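Local atomic coordinates of histone acetyltransferase, ELP3 family (Methanocaldococcus infernus, PDB entry 6IA8), a protein that mediates formation of 5-(carboxymethyl)uridine at wobble position 34 of tRNA, using acetyl-CoA and S-adenosyl-L-methionine with a [4Fe-4S] cluster. Residues Y358-M361 and E362-L366; S320-K323 and S324-K328. All coordinates share one frame; numbering follows the deposited sequence.

Contact 1. Residues Y358-M361 and E362-L366; sequences YKYM and EKKGL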
ATOM      1  N   TYR A 358      -9.974 -17.429   5.833  1.00 39.92           N
ATOM      2  CA  TYR A 358     -10.910 -16.960   6.854  1.00 38.08           C
ATOM      3  C   TYR A 358     -11.552 -18.134   7.595  1.00 33.77           C
ATOM      4  O   TYR A 358     -11.589 -18.168   8.833  1.00 36.91           O
ATOM      5  CB  TYR A 358     -11.972 -16.070   6.191  1.00 39.64           C
ATOM      6  CG  TYR A 358     -13.005 -15.499   7.146  1.00 47.67           C
ATOM      7  CD1 TYR A 358     -12.768 -14.308   7.827  1.00 63.22           C
ATOM      8  CD2 TYR A 358     -14.226 -16.133   7.343  1.00 62.40           C
ATOM      9  CE1 TYR A 358     -13.713 -13.778   8.696  1.00 56.49           C
ATOM     10  CE2 TYR A 358     -15.172 -15.611   8.208  1.00 93.88           C
ATOM     11  CZ  TYR A 358     -14.913 -14.439   8.878  1.00 79.56           C
ATOM     12  OH  TYR A 358     -15.859 -13.925   9.733  1.00 76.75           O
ATOM     13  N   LYS A 359     -12.076 -19.111   6.853  1.00 34.49           N
ATOM     14  CA  LYS A 359     -12.753 -20.233   7.498  1.00 37.34           C
ATOM     15  C   LYS A 359     -11.776 -21.094   8.295  1.00 36.09           C
ATOM     16  O   LYS A 359     -12.126 -21.647   9.352  1.00 39.03           O
ATOM     17  CB  LYS A 359     -13.471 -21.062   6.442  1.00 43.04           C
ATOM     18  CG  LYS A 359     -14.653 -20.335   5.800  1.00 49.11           C
ATOM     19  CD  LYS A 359     -15.418 -21.258   4.847  1.00 60.48           C
ATOM     20  CE  LYS A 359     -16.626 -20.539   4.256  1.00106.39           C
ATOM     21  NZ  LYS A 359     -17.376 -21.397   3.296  1.00140.64           N
ATOM     22  N   TYR A 360     -10.546 -21.226   7.797  1.00 39.44           N
ATOM     23  CA  TYR A 360      -9.531 -21.953   8.552  1.00 38.86           C
ATOM     24  C   TYR A 360      -9.247 -21.258   9.881  1.00 36.00           C
ATOM     25  O   TYR A 360      -9.187 -21.899  10.936  1.00 35.96           O
ATOM     26  CB  TYR A 360      -8.260 -22.076   7.722  1.00 45.53           C
ATOM     27  CG  TYR A 360      -7.170 -22.902   8.370  1.00 38.46           C
ATOM     28  CD1 TYR A 360      -7.142 -24.274   8.226  1.00 45.90           C
ATOM     29  CD2 TYR A 360      -6.149 -22.302   9.106  1.00 44.62           C
ATOM     30  CE1 TYR A 360      -6.134 -25.027   8.786  1.00 56.01           C
ATOM     31  CE2 TYR A 360      -5.145 -23.053   9.671  1.00 47.45           C
ATOM     32  CZ  TYR A 360      -5.147 -24.417   9.515  1.00 50.44           C
ATOM     33  OH  TYR A 360      -4.156 -25.172  10.095  1.00 62.99           O
ATOM     34  N   MET A 361      -9.104 -19.941   9.852  1.00 30.85           N
ATOM     35  CA  MET A 361      -8.846 -19.192  11.073  1.00 34.42           C
ATOM     36  C   MET A 361     -10.017 -19.285  12.041  1.00 31.99           C
ATOM     37  O   MET A 361      -9.809 -19.382  13.260  1.00 35.80           O
ATOM     38  CB  MET A 361      -8.537 -17.737  10.716  1.00 33.77           C
ATOM     39  CG  MET A 361      -7.210 -17.575   9.950  1.00 38.61           C
ATOM     40  SD  MET A 361      -6.787 -15.864   9.468  1.00 37.71           S
ATOM     41  CE  MET A 361      -6.332 -15.183  11.067  1.00 42.79           C
ATOM     42  N   GLU A 362     -11.249 -19.258  11.529  1.00 34.50           N
ATOM     43  CA  GLU A 362     -12.398 -19.482  12.401  1.00 35.87           C
ATOM     44  C   GLU A 362     -12.273 -20.820  13.111  1.00 38.15           C
ATOM     45  O   GLU A 362     -12.444 -20.909  14.330  1.00 39.59           O
ATOM     46  CB  GLU A 362     -13.708 -19.444  11.603  1.00 42.25           C
ATOM     47  CG  GLU A 362     -14.103 -18.092  11.049  1.00 50.83           C
ATOM     48  CD  GLU A 362     -15.455 -18.157  10.335  1.00 56.82           C
ATOM     49  OE1 GLU A 362     -15.598 -18.996   9.405  1.00 43.95           O
ATOM     50  OE2 GLU A 362     -16.392 -17.412  10.724  1.00 41.68           O
ATOM     51  N   LYS A 363     -12.027 -21.885  12.340  1.00 36.22           N
ATOM     52  CA  LYS A 363     -11.959 -23.227  12.886  1.00 41.96           C
ATOM     53  C   LYS A 363     -10.899 -23.312  13.967  1.00 51.38           C
ATOM     54  O   LYS A 363     -11.085 -24.006  14.967  1.00 44.18           O
ATOM     55  CB  LYS A 363     -11.657 -24.219  11.760  1.00 38.02           C
ATOM     56  CG  LYS A 363     -11.609 -25.678  12.186  1.00 52.43           C
ATOM     57  CD  LYS A 363     -11.395 -26.558  10.939  1.00 58.93           C
ATOM     58  CE  LYS A 363     -11.284 -28.026  11.300  1.00 98.63           C
ATOM     59  NZ  LYS A 363     -11.414 -28.891  10.095  1.00111.98           N
ATOM     60  N   LYS A 364      -9.765 -22.641  13.770  1.00 41.68           N
ATOM     61  CA  LYS A 364      -8.640 -22.764  14.686  1.00 50.08           C
ATOM     62  C   LYS A 364      -8.638 -21.692  15.773  1.00 38.12           C
ATOM     63  O   LYS A 364      -7.714 -21.657  16.588  1.00 53.67           O
ATOM     64  CB  LYS A 364      -7.329 -22.703  13.896  1.00 43.73           C
ATOM     65  CG  LYS A 364      -6.537 -23.986  13.863  1.00 65.85           C
ATOM     66  CD  LYS A 364      -7.193 -25.042  13.013  1.00 58.44           C
ATOM     67  CE  LYS A 364      -6.277 -26.253  12.856  1.00 71.70           C
ATOM     68  NZ  LYS A 364      -6.911 -27.354  12.066  1.00 81.84           N
ATOM     69  N   GLY A 365      -9.626 -20.803  15.793  1.00 34.67           N
ATOM     70  CA  GLY A 365      -9.646 -19.741  16.782  1.00 48.99           C
ATOM     71  C   GLY A 365      -8.565 -18.694  16.600  1.00 47.80           C
ATOM     72  O   GLY A 365      -8.154 -18.075  17.572  1.00 44.46           O
ATOM     73  N   LEU A 366      -8.092 -18.479  15.383  1.00 36.80           N
ATOM     74  CA  LEU A 366      -7.076 -17.463  15.120  1.00 37.81           C
ATOM     75  C   LEU A 366      -7.746 -16.118  14.843  1.00 40.29           C
ATOM     76  O   LEU A 366      -8.612 -16.017  13.973  1.00 40.33           O
ATOM     77  CB  LEU A 366      -6.208 -17.901  13.943  1.00 35.93           C
ATOM     78  CG  LEU A 366      -5.489 -19.238  14.080  1.00 43.27           C
ATOM     79  CD1 LEU A 366      -4.829 -19.665  12.792  1.00 41.67           C
ATOM     80  CD2 LEU A 366      -4.437 -19.167  15.185  1.00 44.81           C
TER

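Contact 2. Residues S320-K323 and S324-K328; sequences SYAK and SIMPK. With SO4 (sulfate ion), chain B.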
ATOM      1  N   SER A 320      -2.710 -18.166   7.055  1.00 32.81           N
ATOM      2  CA  SER A 320      -3.462 -18.047   8.305  1.00 37.35           C
ATOM      3  C   SER A 320      -2.544 -17.690   9.473  1.00 35.00           C
ATOM      4  O   SER A 320      -2.848 -16.797  10.284  1.00 35.01           O
ATOM      5  CB  SER A 320      -4.200 -19.353   8.584  1.00 36.47           C
ATOM      6  OG  SER A 320      -5.275 -19.536   7.669  1.00 47.13           O
ATOM      7  N   TYR A 321      -1.385 -18.339   9.545  1.00 32.77           N
ATOM      8  CA  TYR A 321      -0.391 -17.943  10.532  1.00 39.76           C
ATOM      9  C   TYR A 321      -0.014 -16.477  10.361  1.00 30.14           C
ATOM     10  O   TYR A 321      -0.009 -15.704  11.325  1.00 32.91           O
ATOM     11  CB  TYR A 321       0.858 -18.831  10.429  1.00 35.19           C
ATOM     12  CG  TYR A 321       1.955 -18.368  11.358  1.00 30.72           C
ATOM     13  CD1 TYR A 321       1.915 -18.669  12.720  1.00 40.15           C
ATOM     14  CD2 TYR A 321       2.981 -17.559  10.895  1.00 31.58           C
ATOM     15  CE1 TYR A 321       2.897 -18.215  13.586  1.00 38.06           C
ATOM     16  CE2 TYR A 321       3.955 -17.093  11.749  1.00 37.00           C
ATOM     17  CZ  TYR A 321       3.913 -17.417  13.086  1.00 40.86           C
ATOM     18  OH  TYR A 321       4.896 -16.927  13.912  1.00 38.93           O
ATOM     19  N   ALA A 322       0.362 -16.087   9.146  1.00 29.72           N
ATOM     20  CA  ALA A 322       0.795 -14.717   8.917  1.00 30.85           C
ATOM     21  C   ALA A 322      -0.253 -13.720   9.390  1.00 30.70           C
ATOM     22  O   ALA A 322       0.079 -12.750  10.079  1.00 33.41           O
ATOM     23  CB  ALA A 322       1.108 -14.491   7.441  1.00 34.38           C
ATOM     24  N   LYS A 323      -1.527 -13.938   9.032  1.00 33.05           N
ATOM     25  CA  LYS A 323      -2.557 -13.008   9.485  1.00 31.89           C
ATOM     26  C   LYS A 323      -2.727 -13.026  10.999  1.00 37.67           C
ATOM     27  O   LYS A 323      -3.081 -12.003  11.595  1.00 35.95           O
ATOM     28  CB  LYS A 323      -3.878 -13.334   8.806  1.00 35.54           C
ATOM     29  CG  LYS A 323      -3.885 -12.959   7.301  1.00 37.76           C
ATOM     30  CD  LYS A 323      -5.299 -13.095   6.721  1.00 50.69           C
ATOM     31  CE  LYS A 323      -5.734 -11.777   6.077  1.00 76.50           C
ATOM     32  NZ  LYS A 323      -7.081 -11.852   5.453  1.00 96.09           N
ATOM     33  N   SER A 324      -2.558 -14.184  11.633  1.00 31.01           N
ATOM     34  CA  SER A 324      -2.765 -14.259  13.074  1.00 32.86           C
ATOM     35  C   SER A 324      -1.709 -13.468  13.842  1.00 32.51           C
ATOM     36  O   SER A 324      -1.941 -13.110  15.001  1.00 37.06           O
ATOM     37  CB  SER A 324      -2.739 -15.721  13.547  1.00 31.64           C
ATOM     38  OG  SER A 324      -1.409 -16.195  13.559  1.00 36.61           O
ATOM     39  N   ILE A 325      -0.534 -13.234  13.254  1.00 32.91           N
ATOM     40  CA  ILE A 325       0.511 -12.464  13.931  1.00 39.38           C
ATOM     41  C   ILE A 325       0.688 -11.075  13.349  1.00 34.27           C
ATOM     42  O   ILE A 325       1.557 -10.345  13.818  1.00 37.22           O
ATOM     43  CB  ILE A 325       1.870 -13.196  13.931  1.00 37.20           C
ATOM     44  CG1 ILE A 325       2.406 -13.306  12.483  1.00 31.77           C
ATOM     45  CG2 ILE A 325       1.720 -14.542  14.629  1.00 45.10           C
ATOM     46  CD1 ILE A 325       3.923 -13.533  12.405  1.00 39.43           C
ATOM     47  N   MET A 326      -0.081 -10.686  12.337  1.00 29.61           N
ATOM     48  CA  MET A 326       0.102  -9.360  11.736  1.00 30.17           C
ATOM     49  C   MET A 326      -0.192  -8.263  12.757  1.00 33.91           C
ATOM     50  O   MET A 326      -1.241  -8.297  13.392  1.00 31.36           O
ATOM     51  CB  MET A 326      -0.824  -9.171  10.538  1.00 31.37           C
ATOM     52  CG  MET A 326      -0.160  -9.271   9.223  1.00 50.96           C
ATOM     53  SD  MET A 326      -1.386  -9.275   7.915  1.00 46.58           S
ATOM     54  CE  MET A 326      -0.538 -10.419   6.781  1.00 46.59           C
ATOM     55  N   PRO A 327       0.689  -7.288  12.942  1.00 33.70           N
ATOM     56  CA  PRO A 327       0.383  -6.189  13.870  1.00 29.98           C
ATOM     57  C   PRO A 327      -0.796  -5.353  13.400  1.00 33.98           C
ATOM     58  O   PRO A 327      -1.240  -5.399  12.254  1.00 32.34           O
ATOM     59  CB  PRO A 327       1.675  -5.359  13.900  1.00 29.21           C
ATOM     60  CG  PRO A 327       2.763  -6.364  13.471  1.00 38.37           C
ATOM     61  CD  PRO A 327       2.091  -7.291  12.501  1.00 38.49           C
ATOM     62  N   LYS A 328      -1.291  -4.541  14.324  1.00 26.97           N
ATOM     63  CA  LYS A 328      -2.434  -3.691  14.043  1.00 29.64           C
ATOM     64  C   LYS A 328      -2.112  -2.636  13.005  1.00 27.13           C
ATOM     65  O   LYS A 328      -3.036  -2.045  12.442  1.00 28.45           O
ATOM     66  CB  LYS A 328      -2.907  -2.999  15.326  1.00 38.01           C
ATOM     67  CG  LYS A 328      -3.417  -3.955  16.401  1.00 51.14           C
ATOM     68  CD  LYS A 328      -3.787  -3.194  17.686  1.00108.20           C
ATOM     69  CE  LYS A 328      -4.283  -4.132  18.776  1.00136.05           C
ATOM     70  NZ  LYS A 328      -4.945  -3.392  19.889  1.00126.02           N
TER
HETATM   71  S   SO4 B 601       0.358  -5.329  17.679  1.00 59.95           S
HETATM   72  O1  SO4 B 601      -0.094  -4.844  18.985  1.00 89.26           O
HETATM   73  O2  SO4 B 601       0.267  -4.234  16.715  1.00 61.84           O
HETATM   74  O3  SO4 B 601      -0.495  -6.393  17.235  1.00104.01           O
HETATM   75  O4  SO4 B 601       1.716  -5.856  17.779  1.00 56.78           O
HETATM   76  O   HOH W   1      -3.461  -9.880  13.209  1.00 42.27           O

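Contact 1. Residues Y358-M361 and E362-L366
Glu-362 reaches back one helical turn to Tyr-358. Its N-H gives a nearly straight bond (162°) to Tyr-358 O, at 2.9 Å, while the extended side chain runs to the phenol: OE2 comes within 3.3 Å of CE2 of Tyr-358, with carboxylate and ring planes 43° apart. The ring is in position for this because its CG is anti to the backbone N (chi1 -179°). Lys-382 makes a cation-pi contact with the same ring, so the phenol has acidic and basic neighbours. With an alanine here in place of Tyr-358, the Glu-362 carboxylate would probably lose the ring beside it and Lys-382 its cation-pi partner.

Lys-363 binds the turn through its backbone, N to Lys-359 O at 3.0 Å, and its side chain leads away. Lys-364 repeats that bond to Tyr-360 O, and its chain bends at chi2 so that CD lies 4.1 Å above one face of the Tyr-360 ring, displaced toward the rim. CE meets Tyr-360 OH at 3.6 Å.

Gly-365 then leaves the helix with positive phi, a conformation that suits glycine, and its N donates to Glu-362 O (3.2 Å). Leu-366 donates its N to Met-361 O at 2.9 Å, within a Schellman motif. Its CB also packs on Met-361 CE, the two side chains crossing at about a right angle.

Chemically, the cap supplies N-H donors from Gly-365 and Leu-366 to the last-turn carbonyls of Glu-362 and Met-361. The lysines beside it bring positive charge to the helix's carboxyl end, which is likely to be favourable to the dipole there, and their aliphatic stems can serve as apolar surface, as Lys-364 does on Tyr-360.

Contact 2. Residues S320-K323 and S324-K328
Tyr-321 presents one face of its ring to Ile-325, a turn further along the helix. Ile-325 CG2 makes a CH-pi contact over that face, 4.3 Å from the ring centroid and 27° off the normal, while its other branch puts CD1 3.6 Å from Tyr-321 CE2, and the two side chains cross at a slant. Ser-324 OG also approaches the ring obliquely, but its partner is backbone: with chi1 at 75°, the hydroxyl turns back to donate to Tyr-321 O at 2.7 Å. That carbonyl accepts Ile-325 N as well, so two donors grip it near the end of the helix.

Ile-325 N divides its proton, with Ala-322 O a second acceptor at 3.3 Å, met from above the carbonyl plane. Met-326 N reaches Lys-323 O weakly, and a water donates to both Lys-323 O and Met-326 O, bridging the final turn to the outgoing chain. Beyond Pro-327, Lys-328 N holds O2 of a sulfate, probably from the crystallisation liquor, at 2.9 Å.

Helix 312-325 lies in the connection between neighbouring parallel strands 284-287 and 331-332, a beta-alpha-beta crossover of the parallel sheet. Ala-322 and Met-326 face helix 264-276 through Phe-271 and Phe-275, Met-326 also reaching Val-285 and Ile-287 on strand 284-287, whereas Ser-320 and Lys-323 lie against helix 353-364.

Followed from the N terminus, contact 2 comes first, at the end of helix 312-325, and contact 1 follows, at the end of helix 353-364. Each joins two adjoining segments of one helix end, so neither closes a loop; they stand in series and neither nest nor cross. The intervening chain adds strand 331-332 to the parallel sheet and passes strand 344-346 before returning as the second helix. There the contacts meet, their centres about 12 Å apart: Tyr-360 CD2 packs 3.2 Å from Ser-320 OG, itself hydrogen-bonded to Ile-316 O, and Met-361 CE lies 3.8 Å from Lys-323 CB. Contact 1 thus packs against one side of helix 312-325 just before the Cys-368 to Cys-373 disulfide.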